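Side-chain contacts in beta-1,4-mannanase (Aplysia kurodai, PDB 3VUP), which probably hydrolyses the internal beta-1,4-mannosidic linkages of mannan in the digestive fluid of the sea hare: residues 35-38 against 39-43; 96-99 against 100-103; 135-139 against 140-144; 198-201 against 202-205; 240-243 against 244-248. All blocks are in the same frame, centred on the assembly; numbering follows the deposited sequence.

Contact 1: residues 35-38 against 39-43; sequences GQWQ and RNKNR
Gln36 O receives the backbone N of Asn40 at 3.0 Å in the first turn of helix 36-53, which follows Gly35 at the N-cap, while the N-H groups of Asn40 and Lys41 make weaker bonds to Trp37 O. The same Gln36 oxygen is gripped a second time: Asn40 ND2 donates to Gln36 O at 2.9 Å with an almost straight N-H...O angle of 176°, and the oxygen lies in the plane of the side-chain amide. The two nitrogens of Asn40 come to this oxygen from opposite faces of its carbonyl plane. With Asn40 OD1 bonded to Ser27 OG, both ends of the amide are engaged and its rotation is fixed. Were Asn40 an alanine, Gln36 O would probably keep its backbone donor but lose the second grip, and Ser27 OG its bond to the amide oxygen. Arg39, in one of two modelled conformers, folds back so that Gly35 O lies 3.2 Å above the centre of its guanidinium plane, while Arg39 NH2 bonds to Asp34 O. On another side, Lys41 runs out fully extended from a CG anti to its backbone N (chi1 -179°), crossing the indole of Trp37. Its CB sits over one face, toward the rim, and Lys41 CG is 3.8 Å from Trp37 CZ2. Trp37 NE1 and Lys41 NZ both end at Asp94 OD2, the ammonium in a salt bridge. Gln38 lies alongside, and water 2 links its OE1 to Lys41 NZ. These turns open the helix of the beta-alpha-beta unit 18-22, 36-53 and 58-65, the first crossover of a TIM barrel.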
# COMPACT_ATOMS: atom_id res chain seq x y z
N GLY A 35 -11.50 -19.23 -6.96
CA GLY A 35 -12.94 -19.04 -6.88
C GLY A 35 -13.41 -18.12 -5.76
O GLY A 35 -14.61 -17.95 -5.57
N GLN A 36 -12.47 -17.52 -5.04
CA GLN A 36 -12.81 -16.80 -3.82
C GLN A 36 -13.44 -15.43 -4.05
O GLN A 36 -14.22 -14.95 -3.23
CB GLN A 36 -11.58 -16.69 -2.92
CG GLN A 36 -11.11 -18.05 -2.45
CD GLN A 36 -9.76 -18.04 -1.74
OE1 GLN A 36 -9.59 -18.73 -0.75
NE2 GLN A 36 -8.79 -17.29 -2.27
N TRP A 37 -13.08 -14.79 -5.16
CA TRP A 37 -13.63 -13.47 -5.46
C TRP A 37 -15.13 -13.54 -5.72
O TRP A 37 -15.90 -12.77 -5.16
CB TRP A 37 -12.89 -12.80 -6.61
CG TRP A 37 -13.66 -11.67 -7.23
CD1 TRP A 37 -14.29 -11.69 -8.43
CD2 TRP A 37 -13.91 -10.37 -6.67
NE1 TRP A 37 -14.91 -10.49 -8.67
CE2 TRP A 37 -14.69 -9.66 -7.60
CE3 TRP A 37 -13.54 -9.74 -5.48
CZ2 TRP A 37 -15.11 -8.35 -7.38
CZ3 TRP A 37 -13.96 -8.43 -5.26
CH2 TRP A 37 -14.74 -7.76 -6.21
N GLN A 38 -15.54 -14.47 -6.57
CA GLN A 38 -16.97 -14.57 -6.85
C GLN A 38 -17.76 -14.94 -5.59
O GLN A 38 -18.91 -14.53 -5.44
CB GLN A 38 -17.24 -15.54 -8.01
CG GLN A 38 -16.74 -15.06 -9.36
CD GLN A 38 -17.39 -13.75 -9.82
OE1 GLN A 38 -18.51 -13.42 -9.42
NE2 GLN A 38 -16.69 -13.02 -10.68
N ARG A 39 -17.14 -15.69 -4.68
CA ARG A 39 -17.79 -16.03 -3.43
C ARG A 39 -17.94 -14.83 -2.49
O ARG A 39 -18.92 -14.74 -1.75
CB ARG A 39 -17.06 -17.17 -2.72
CG ARG A 39 -17.27 -18.53 -3.39
CD ARG A 39 -16.73 -19.67 -2.54
NE ARG A 39 -15.27 -19.73 -2.57
CZ ARG A 39 -14.58 -20.43 -3.46
NH1 ARG A 39 -15.21 -21.12 -4.40
NH2 ARG A 39 -13.25 -20.43 -3.42
N ASN A 40 -16.98 -13.91 -2.54
CA ASN A 40 -16.99 -12.74 -1.65
C ASN A 40 -17.56 -11.47 -2.27
O ASN A 40 -17.77 -10.48 -1.57
CB ASN A 40 -15.58 -12.44 -1.13
CG ASN A 40 -15.12 -13.39 -0.03
OD1 ASN A 40 -15.29 -13.12 1.16
ND2 ASN A 40 -14.47 -14.48 -0.43
N LYS A 41 -17.78 -11.49 -3.59
CA LYS A 41 -18.18 -10.29 -4.32
C LYS A 41 -19.47 -9.66 -3.78
O LYS A 41 -19.59 -8.43 -3.73
CB LYS A 41 -18.31 -10.59 -5.81
CG LYS A 41 -18.72 -9.40 -6.66
CD LYS A 41 -18.74 -9.75 -8.13
CE LYS A 41 -19.08 -8.54 -8.99
NZ LYS A 41 -19.04 -8.88 -10.44
N ASN A 42 -20.43 -10.49 -3.38
CA ASN A 42 -21.70 -9.96 -2.88
C ASN A 42 -21.55 -9.17 -1.58
O ASN A 42 -22.43 -8.39 -1.24
CB ASN A 42 -22.76 -11.06 -2.72
CG ASN A 42 -22.45 -12.02 -1.59
OD1 ASN A 42 -21.29 -12.35 -1.33
ND2 ASN A 42 -23.49 -12.49 -0.91
N ARG A 43 -20.44 -9.36 -0.87
CA ARG A 43 -20.15 -8.55 0.31
C ARG A 43 -19.17 -7.41 0.02
O ARG A 43 -19.22 -6.36 0.67
CB ARG A 43 -19.62 -9.42 1.45
CG ARG A 43 -20.67 -10.35 2.03
CD ARG A 43 -20.11 -11.14 3.20
NE ARG A 43 -19.15 -12.15 2.77
CZ ARG A 43 -18.20 -12.66 3.54
NH1 ARG A 43 -18.07 -12.26 4.80
NH2 ARG A 43 -17.37 -13.57 3.05
O HOH W 1 -20.85 -13.32 -3.99
O HOH W 2 -20.10 -11.58 -10.86

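Contact 2: residues 96-99 against 100-103; sequences LDTA and KKYN
The methyl of Thr98 runs alongside the phenol of Tyr102 at the C-terminal end of helix 88-101. Thr98 CG2 is 4.2 Å from Tyr102 CE2, and the closer approach is to the backbone, with Tyr102 CD2 3.1 Å from Thr98 O at an oblique angle to the ring. The phenol reaches this place with CG beside its own backbone N (chi1 -60°), which turns the ring back along the preceding helical turn. Lys101, modelled in two conformers, lays its aliphatic part along the same turn in the one described, with CG 3.4 Å from Asp97 O. Water 3 donates to Thr98 OG1 at 2.8 Å and takes a weak bond from Lys101 NZ of this conformer. The backbone holds these groups in place: Lys100 N donates to Leu96 O at 2.9 Å, and Tyr102 N meets Ala99 O at 3.0 Å from above the carbonyl plane. Asn103, with positive phi, is then the C-prime residue of a Schellman motif, in which Asn103 N bonds to Lys100 O. Farther out, Glu45 OE2 receives Tyr102 OH and, in a salt bridge, Lys101 NZ in the same conformer, while Thr98 OG1 is tied to Asp94 O. A leucine in place of Tyr102 would probably leave Glu45 with one partner fewer and uncover the side of Thr98 O that the ring now lines. Thr98, Ala99 and Tyr102 face helix 36-53, where Ala99 and Tyr102 touch Phe48, and Leu96 and Ala99 reach inward to Val106 of strand 105-112.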
# COMPACT_ATOMS: atom_id res chain seq x y z
N LEU A 96 -11.58 -4.73 -10.65
CA LEU A 96 -11.40 -3.41 -11.23
C LEU A 96 -12.62 -2.95 -12.03
O LEU A 96 -12.98 -1.78 -11.98
CB LEU A 96 -10.12 -3.37 -12.08
CG LEU A 96 -8.82 -3.61 -11.30
CD1 LEU A 96 -7.65 -3.74 -12.26
CD2 LEU A 96 -8.56 -2.48 -10.31
N ASP A 97 -13.26 -3.87 -12.75
CA ASP A 97 -14.50 -3.53 -13.45
C ASP A 97 -15.58 -3.11 -12.46
O ASP A 97 -16.36 -2.19 -12.72
CB ASP A 97 -14.99 -4.72 -14.28
CG ASP A 97 -14.12 -5.02 -15.48
OD1 ASP A 97 -13.34 -4.15 -15.92
OD2 ASP A 97 -14.23 -6.15 -16.00
N THR A 98 -15.63 -3.79 -11.32
CA THR A 98 -16.60 -3.48 -10.29
C THR A 98 -16.33 -2.10 -9.70
O THR A 98 -17.25 -1.29 -9.53
CB THR A 98 -16.59 -4.56 -9.18
OG1 THR A 98 -16.93 -5.83 -9.77
CG2 THR A 98 -17.60 -4.23 -8.09
N ALA A 99 -15.07 -1.82 -9.41
CA ALA A 99 -14.68 -0.53 -8.87
C ALA A 99 -15.02 0.60 -9.85
O ALA A 99 -15.49 1.67 -9.45
CB ALA A 99 -13.22 -0.51 -8.58
N LYS A 100 -14.80 0.35 -11.14
CA LYS A 100 -15.09 1.36 -12.16
C LYS A 100 -16.55 1.78 -12.10
O LYS A 100 -16.86 2.96 -12.26
CB LYS A 100 -14.73 0.82 -13.55
CG LYS A 100 -14.99 1.81 -14.69
CD LYS A 100 -14.74 1.18 -16.06
CE LYS A 100 -15.13 2.12 -17.19
NZ LYS A 100 -14.88 1.51 -18.53
N LYS A 101 -17.44 0.82 -11.86
CA LYS A 101 -18.88 1.08 -11.78
C LYS A 101 -19.21 2.13 -10.72
O LYS A 101 -20.17 2.89 -10.87
CB LYS A 101 -19.66 -0.20 -11.49
CG LYS A 101 -19.59 -1.24 -12.59
CD LYS A 101 -20.66 -2.30 -12.42
CE LYS A 101 -20.61 -2.91 -11.03
NZ LYS A 101 -21.69 -3.92 -10.83
N TYR A 102 -18.39 2.17 -9.68
CA TYR A 102 -18.60 3.06 -8.54
C TYR A 102 -17.61 4.21 -8.50
O TYR A 102 -17.52 4.91 -7.48
CB TYR A 102 -18.57 2.25 -7.24
CG TYR A 102 -19.64 1.20 -7.22
CD1 TYR A 102 -20.96 1.53 -6.96
CD2 TYR A 102 -19.34 -0.13 -7.51
CE1 TYR A 102 -21.95 0.58 -6.97
CE2 TYR A 102 -20.32 -1.09 -7.52
CZ TYR A 102 -21.62 -0.74 -7.25
OH TYR A 102 -22.62 -1.69 -7.26
N ASN A 103 -16.89 4.43 -9.59
CA ASN A 103 -15.92 5.52 -9.65
C ASN A 103 -14.93 5.48 -8.48
O ASN A 103 -14.65 6.49 -7.83
CB ASN A 103 -16.63 6.87 -9.73
CG ASN A 103 -17.28 7.10 -11.07
OD1 ASN A 103 -16.82 6.58 -12.09
ND2 ASN A 103 -18.36 7.88 -11.10
O HOH W 3 -19.23 -6.14 -11.35

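Contact 3: residues 135-139 against 140-144; sequences SYIDK and ALKPI. With SO4 (sulfate ion), chain H.
Tyr136 packs tightly against the turn that follows it. Its CG is anti to the backbone N (chi1 171°), which lays the ring along the helix, so that Leu141 CB makes an off-centre CH-pi contact 4.1 Å from the ring centroid. The methyl of Ala140 fits near the same ring, 3.7 Å from Tyr136 CE1. Tyr136 O takes two N-H groups, from Ala140 N and from Leu141 N, each at 2.9 Å. The phenol end is fixed by His64 NE2, hydrogen-bonded to Tyr136 OH, and Trp111 meets the ring edge-to-face. The solvent side is looser, with Asp138 exposed and Lys142 partly so. Lys142 CE still packs 3.7 Å from Ile137 CG2, yet Lys142 NZ stays 4.0 Å from Asp138 OD1, too far for a salt bridge. It donates instead to sulfate O4 at 2.6 Å, an ion that Gln134 and Lys251 also hold and probably a crystallisation additive. The bonds given by Leu141 N to Tyr136 O and by Lys142 N to Ile137 O reach back five residues, and Pro143, without an N-H, sets its CD 3.4 Å from Asp138 O. This is a pi-type turn inserted into helix 130-147, one of the outer helices of the TIM barrel.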
# COMPACT_ATOMS: atom_id res chain seq x y z
N SER A 135 10.50 -16.49 -9.57
CA SER A 135 9.34 -17.31 -9.92
C SER A 135 8.02 -16.61 -9.62
O SER A 135 7.07 -16.71 -10.40
CB SER A 135 9.40 -18.72 -9.28
OG SER A 135 9.11 -18.72 -7.90
N TYR A 136 7.95 -15.88 -8.51
CA TYR A 136 6.76 -15.07 -8.24
C TYR A 136 6.54 -14.05 -9.35
O TYR A 136 5.43 -13.89 -9.88
CB TYR A 136 6.83 -14.35 -6.88
CG TYR A 136 5.69 -13.37 -6.73
CD1 TYR A 136 4.37 -13.83 -6.73
CD2 TYR A 136 5.91 -12.00 -6.66
CE1 TYR A 136 3.31 -12.95 -6.65
CE2 TYR A 136 4.84 -11.11 -6.57
CZ TYR A 136 3.55 -11.59 -6.57
OH TYR A 136 2.50 -10.70 -6.50
N ILE A 137 7.61 -13.36 -9.70
CA ILE A 137 7.53 -12.32 -10.71
C ILE A 137 7.09 -12.87 -12.06
O ILE A 137 6.18 -12.33 -12.70
CB ILE A 137 8.86 -11.58 -10.79
CG1 ILE A 137 9.03 -10.73 -9.53
CG2 ILE A 137 8.94 -10.74 -12.06
CD1 ILE A 137 10.39 -10.11 -9.38
N ASP A 138 7.70 -13.97 -12.48
CA ASP A 138 7.44 -14.51 -13.81
C ASP A 138 6.12 -15.28 -13.90
O ASP A 138 5.41 -15.19 -14.90
CB ASP A 138 8.61 -15.37 -14.28
CG ASP A 138 9.84 -14.55 -14.58
OD1 ASP A 138 9.71 -13.33 -14.77
OD2 ASP A 138 10.94 -15.14 -14.65
N LYS A 139 5.80 -16.04 -12.86
CA LYS A 139 4.64 -16.93 -12.91
C LYS A 139 3.34 -16.31 -12.38
O LYS A 139 2.25 -16.82 -12.68
CB LYS A 139 4.93 -18.24 -12.17
CG LYS A 139 5.99 -19.10 -12.83
CD LYS A 139 5.43 -19.78 -14.07
CE LYS A 139 6.34 -20.89 -14.57
NZ LYS A 139 5.62 -21.83 -15.47
N ALA A 140 3.44 -15.26 -11.57
CA ALA A 140 2.25 -14.66 -10.97
C ALA A 140 2.13 -13.16 -11.19
O ALA A 140 1.11 -12.69 -11.69
CB ALA A 140 2.15 -14.99 -9.48
N LEU A 141 3.15 -12.39 -10.81
CA LEU A 141 3.01 -10.93 -10.83
C LEU A 141 2.86 -10.39 -12.25
O LEU A 141 1.91 -9.64 -12.53
CB LEU A 141 4.18 -10.26 -10.12
CG LEU A 141 4.11 -8.74 -10.05
CD1 LEU A 141 2.87 -8.25 -9.31
CD2 LEU A 141 5.37 -8.21 -9.39
N LYS A 142 3.78 -10.74 -13.13
CA LYS A 142 3.68 -10.25 -14.50
C LYS A 142 2.36 -10.67 -15.17
O LYS A 142 1.70 -9.84 -15.80
CB LYS A 142 4.92 -10.58 -15.33
CG LYS A 142 6.17 -9.78 -14.93
CD LYS A 142 7.38 -10.20 -15.75
CE LYS A 142 8.59 -9.34 -15.47
NZ LYS A 142 9.68 -9.65 -16.44
N PRO A 143 1.94 -11.95 -15.04
CA PRO A 143 0.64 -12.29 -15.63
C PRO A 143 -0.53 -11.47 -15.08
O PRO A 143 -1.40 -11.06 -15.85
CB PRO A 143 0.49 -13.77 -15.29
CG PRO A 143 1.91 -14.27 -15.29
CD PRO A 143 2.71 -13.16 -14.68
N ILE A 144 -0.55 -11.22 -13.78
CA ILE A 144 -1.61 -10.41 -13.19
C ILE A 144 -1.59 -8.98 -13.73
O ILE A 144 -2.61 -8.45 -14.18
CB ILE A 144 -1.54 -10.41 -11.65
CG1 ILE A 144 -1.89 -11.80 -11.10
CG2 ILE A 144 -2.46 -9.34 -11.08
CD1 ILE A 144 -1.51 -11.98 -9.64
S SO4 H . 13.26 -9.47 -15.47
O1 SO4 H . 12.95 -10.47 -14.45
O2 SO4 H . 14.21 -8.48 -14.94
O3 SO4 H . 13.85 -10.12 -16.63
O4 SO4 H . 12.03 -8.80 -15.87

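Contact 4: residues 198-201 against 202-205; sequences QDIL and RFLN
Arg202 turns one face of its guanidinium over the backbone of Asp199, whose O lies 4.3 Å above the plane, over its centre; water 4 meets the guanidinium at its edge, in plane. The chain bends at chi3 (66°), which folds the group back along the helix to the carboxylate of Asp199. Arg202 NH2 and Asp199 OD1 form a salt bridge at 3.0 Å, while the bond from NH1 to the same oxygen is weak. The fit is not coplanar: the two planes stand 68° apart, and OD1 is met from above the carboxylate plane. Water 4 also donates to Asp199 OD1, at 2.7 Å, and accepts from Arg202 NH1. Since two conformers of Arg202 were modelled, this holds for one of them. All this decorates a regular alpha-helical run in helix 197-214, which leads from barrel strand 157-161 toward strand 220-224 of the TIM fold. Its inward side is apolar. Ile200 CD1, also in one of two conformers, approaches the Phe203 ring obliquely, 4.0 Å from Phe203 CD2, and Trp111 and Met160 lie against that ring too. Leu201 CD2 and Leu204 CD1 are 4.4 Å apart, both leucines facing Leu245 of helix 242-249. Asn205 ND2 donates to the backbone oxygens of Gly254 and Lys251.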
# COMPACT_ATOMS: atom_id res chain seq x y z
N GLN A 198 18.83 -5.07 2.78
CA GLN A 198 19.21 -5.37 1.40
C GLN A 198 18.21 -6.36 0.78
O GLN A 198 17.81 -6.21 -0.38
CB GLN A 198 20.64 -5.89 1.29
CG GLN A 198 21.12 -6.04 -0.15
CD GLN A 198 22.57 -6.47 -0.25
OE1 GLN A 198 23.28 -6.54 0.75
NE2 GLN A 198 23.01 -6.78 -1.46
N ASP A 199 17.78 -7.36 1.56
CA ASP A 199 16.82 -8.33 1.07
C ASP A 199 15.46 -7.70 0.79
O ASP A 199 14.88 -7.95 -0.27
CB ASP A 199 16.64 -9.49 2.06
CG ASP A 199 17.84 -10.41 2.12
OD1 ASP A 199 18.53 -10.61 1.11
OD2 ASP A 199 18.07 -10.97 3.21
N ILE A 200 14.94 -6.90 1.71
CA ILE A 200 13.62 -6.32 1.50
C ILE A 200 13.64 -5.30 0.36
O ILE A 200 12.69 -5.21 -0.41
CB ILE A 200 12.98 -5.71 2.79
CG1 ILE A 200 11.46 -5.77 2.71
CG2 ILE A 200 13.44 -4.27 3.02
CD1 ILE A 200 10.88 -7.16 2.79
N LEU A 201 14.74 -4.56 0.22
CA LEU A 201 14.82 -3.59 -0.86
C LEU A 201 14.94 -4.26 -2.22
O LEU A 201 14.39 -3.76 -3.20
CB LEU A 201 15.94 -2.57 -0.61
CG LEU A 201 15.72 -1.65 0.59
CD1 LEU A 201 16.97 -0.82 0.82
CD2 LEU A 201 14.49 -0.77 0.39
N ARG A 202 15.64 -5.39 -2.30
CA ARG A 202 15.66 -6.15 -3.54
C ARG A 202 14.25 -6.63 -3.87
O ARG A 202 13.79 -6.52 -5.01
CB ARG A 202 16.61 -7.34 -3.44
CG ARG A 202 16.53 -8.25 -4.66
CD ARG A 202 17.43 -9.47 -4.54
NE ARG A 202 17.01 -10.38 -3.48
CZ ARG A 202 17.68 -10.55 -2.34
NH1 ARG A 202 18.80 -9.88 -2.11
NH2 ARG A 202 17.22 -11.40 -1.43
N PHE A 203 13.57 -7.18 -2.87
CA PHE A 203 12.20 -7.67 -3.00
C PHE A 203 11.29 -6.59 -3.58
O PHE A 203 10.52 -6.84 -4.50
CB PHE A 203 11.76 -8.13 -1.60
CG PHE A 203 10.33 -8.59 -1.47
CD1 PHE A 203 9.95 -9.87 -1.84
CD2 PHE A 203 9.39 -7.78 -0.85
CE1 PHE A 203 8.64 -10.31 -1.65
CE2 PHE A 203 8.09 -8.20 -0.67
CZ PHE A 203 7.71 -9.47 -1.06
N LEU A 204 11.41 -5.38 -3.04
CA LEU A 204 10.61 -4.26 -3.51
C LEU A 204 11.04 -3.77 -4.90
O LEU A 204 10.21 -3.57 -5.78
CB LEU A 204 10.64 -3.13 -2.48
CG LEU A 204 10.06 -3.46 -1.10
CD1 LEU A 204 10.38 -2.37 -0.09
CD2 LEU A 204 8.56 -3.69 -1.17
N ASN A 205 12.34 -3.59 -5.09
CA ASN A 205 12.87 -3.12 -6.37
C ASN A 205 12.47 -4.04 -7.52
O ASN A 205 12.02 -3.58 -8.57
CB ASN A 205 14.40 -3.00 -6.28
CG ASN A 205 15.06 -2.63 -7.61
OD1 ASN A 205 15.77 -3.44 -8.20
ND2 ASN A 205 14.85 -1.41 -8.06
O HOH W 4 20.84 -9.39 0.40

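Contact 5: residues 240-243 against 244-248; sequences YSDH and CLRLA. With SO4 (sulfate ion), chain I.
His243 and Arg246 grasp one sulfate between them, probably a relic of crystallisation. His243 CG, anti to the backbone N (chi1 170°), carries the ring outward so that ND1 donates to sulfate O3 at 2.8 Å, the oxygen lying at the ring edge and in its plane. Arg246 NH1 donates to sulfate O2 at 3.0 Å, again at the edge of the flat group. Arg246 runs alongside Asp242 without a salt bridge to it: the nearest charged atoms, Asp242 OD2 and Arg246 NH1, are 4.2 Å apart, and the oxygen is far from the guanidinium plane, one face of which lies over Asp242 CB. Water 5 spans this gap, donating to Asp242 OD2 and accepting from Arg246 NH1. The stronger partners lie outside: Lys287 forms a salt bridge with Asp242 OD1, and Gln252 O receives Arg246 NE. At the start of the helix, Ser241 OG accepts from Cys244 N at 3.1 Å as an N-cap, satisfying an N-H of the first turn. The same hydroxyl lies 3.3 Å from Cys244 SG, which is joined to Cys177 by a disulfide, tying this turn to a distant part of the chain. Deeper in, Leu245 CD1 packs 3.6 Å from Tyr240 O, and Leu245 itself faces Leu201 and Leu204 of helix 197-214. The contact is thus a serine-capped helix start, anchored by a disulfide, in the beta-alpha-beta unit of strand 220-224, helix 242-249 and strand 259-262 of the TIM barrel.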
# COMPACT_ATOMS: atom_id res chain seq x y z
N TYR A 240 13.65 4.04 1.45
CA TYR A 240 12.84 3.69 0.28
C TYR A 240 13.01 4.64 -0.90
O TYR A 240 12.18 4.66 -1.81
CB TYR A 240 11.38 3.55 0.68
CG TYR A 240 11.18 2.59 1.82
CD1 TYR A 240 11.37 1.22 1.66
CD2 TYR A 240 10.81 3.05 3.08
CE1 TYR A 240 11.18 0.33 2.71
CE2 TYR A 240 10.62 2.17 4.14
CZ TYR A 240 10.80 0.81 3.94
OH TYR A 240 10.61 -0.09 4.96
N SER A 241 14.09 5.41 -0.87
CA SER A 241 14.45 6.27 -1.98
C SER A 241 14.74 5.45 -3.24
O SER A 241 15.04 4.26 -3.19
CB SER A 241 15.71 7.05 -1.64
OG SER A 241 16.80 6.14 -1.50
N ASP A 242 14.67 6.13 -4.38
CA ASP A 242 15.02 5.52 -5.65
C ASP A 242 16.43 4.93 -5.58
O ASP A 242 16.68 3.82 -6.04
CB ASP A 242 15.01 6.56 -6.77
CG ASP A 242 13.62 7.13 -7.07
OD1 ASP A 242 12.63 6.80 -6.39
OD2 ASP A 242 13.55 7.95 -8.00
N HIS A 243 17.35 5.70 -5.01
CA HIS A 243 18.73 5.26 -4.88
C HIS A 243 18.85 3.94 -4.12
O HIS A 243 19.59 3.04 -4.53
CB HIS A 243 19.55 6.35 -4.18
CG HIS A 243 20.92 5.90 -3.79
ND1 HIS A 243 21.94 5.74 -4.71
CD2 HIS A 243 21.44 5.56 -2.59
CE1 HIS A 243 23.02 5.33 -4.09
NE2 HIS A 243 22.75 5.21 -2.80
N CYS A 244 18.15 3.83 -3.00
CA CYS A 244 18.27 2.62 -2.18
C CYS A 244 17.68 1.40 -2.85
O CYS A 244 18.27 0.31 -2.78
CB CYS A 244 17.62 2.84 -0.81
SG CYS A 244 18.55 4.01 0.23
N LEU A 245 16.54 1.55 -3.51
CA LEU A 245 15.93 0.42 -4.20
C LEU A 245 16.82 -0.05 -5.35
O LEU A 245 17.06 -1.25 -5.50
CB LEU A 245 14.54 0.80 -4.70
CG LEU A 245 13.51 0.98 -3.58
CD1 LEU A 245 12.36 1.84 -4.06
CD2 LEU A 245 12.99 -0.37 -3.15
N ARG A 246 17.31 0.89 -6.15
CA ARG A 246 18.18 0.55 -7.27
C ARG A 246 19.50 -0.05 -6.79
O ARG A 246 20.05 -0.96 -7.42
CB ARG A 246 18.44 1.77 -8.15
CG ARG A 246 17.22 2.25 -8.91
CD ARG A 246 17.47 3.59 -9.58
NE ARG A 246 16.32 4.00 -10.37
CZ ARG A 246 15.97 5.26 -10.61
NH1 ARG A 246 16.70 6.26 -10.11
NH2 ARG A 246 14.90 5.51 -11.35
N LEU A 247 20.02 0.45 -5.68
CA LEU A 247 21.26 -0.10 -5.14
C LEU A 247 21.08 -1.57 -4.79
O LEU A 247 21.90 -2.42 -5.13
CB LEU A 247 21.71 0.68 -3.90
CG LEU A 247 22.96 0.12 -3.22
CD1 LEU A 247 24.18 0.32 -4.09
CD2 LEU A 247 23.15 0.80 -1.88
N ALA A 248 19.98 -1.87 -4.11
CA ALA A 248 19.76 -3.22 -3.59
C ALA A 248 19.43 -4.23 -4.68
O ALA A 248 19.86 -5.39 -4.61
CB ALA A 248 18.65 -3.21 -2.57
S SO4 I . 20.44 6.14 -8.42
O1 SO4 I . 20.61 4.70 -8.65
O2 SO4 I . 19.03 6.46 -8.22
O3 SO4 I . 21.23 6.54 -7.26
O4 SO4 I . 20.91 6.86 -9.60
O HOH W 5 15.74 8.86 -9.37

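All five contacts lie on outer helices of the barrel or at their ends. Contact 4 is the buried one, with six of its eight touching residues inside; the others mix buried and exposed residues. Contacts 1 and 2 belong to adjacent helices and meet directly, Lys41 CE lying 3.6 Å from Thr98 OG1. Contacts 4 and 5, centres about 9 Å apart, join where Leu201, Leu204 and Asn205 pack on Leu245 and Ala248. Contact 3 touches none of the others. Contacts 1 and 5 concern helix starts and contact 2 a helix end, where caps and side-chain bonds to the backbone matter; contacts 3 and 4 are mid-helix. Sulfates appear in contacts 3 and 5, while contact 4 alone holds an internal salt bridge.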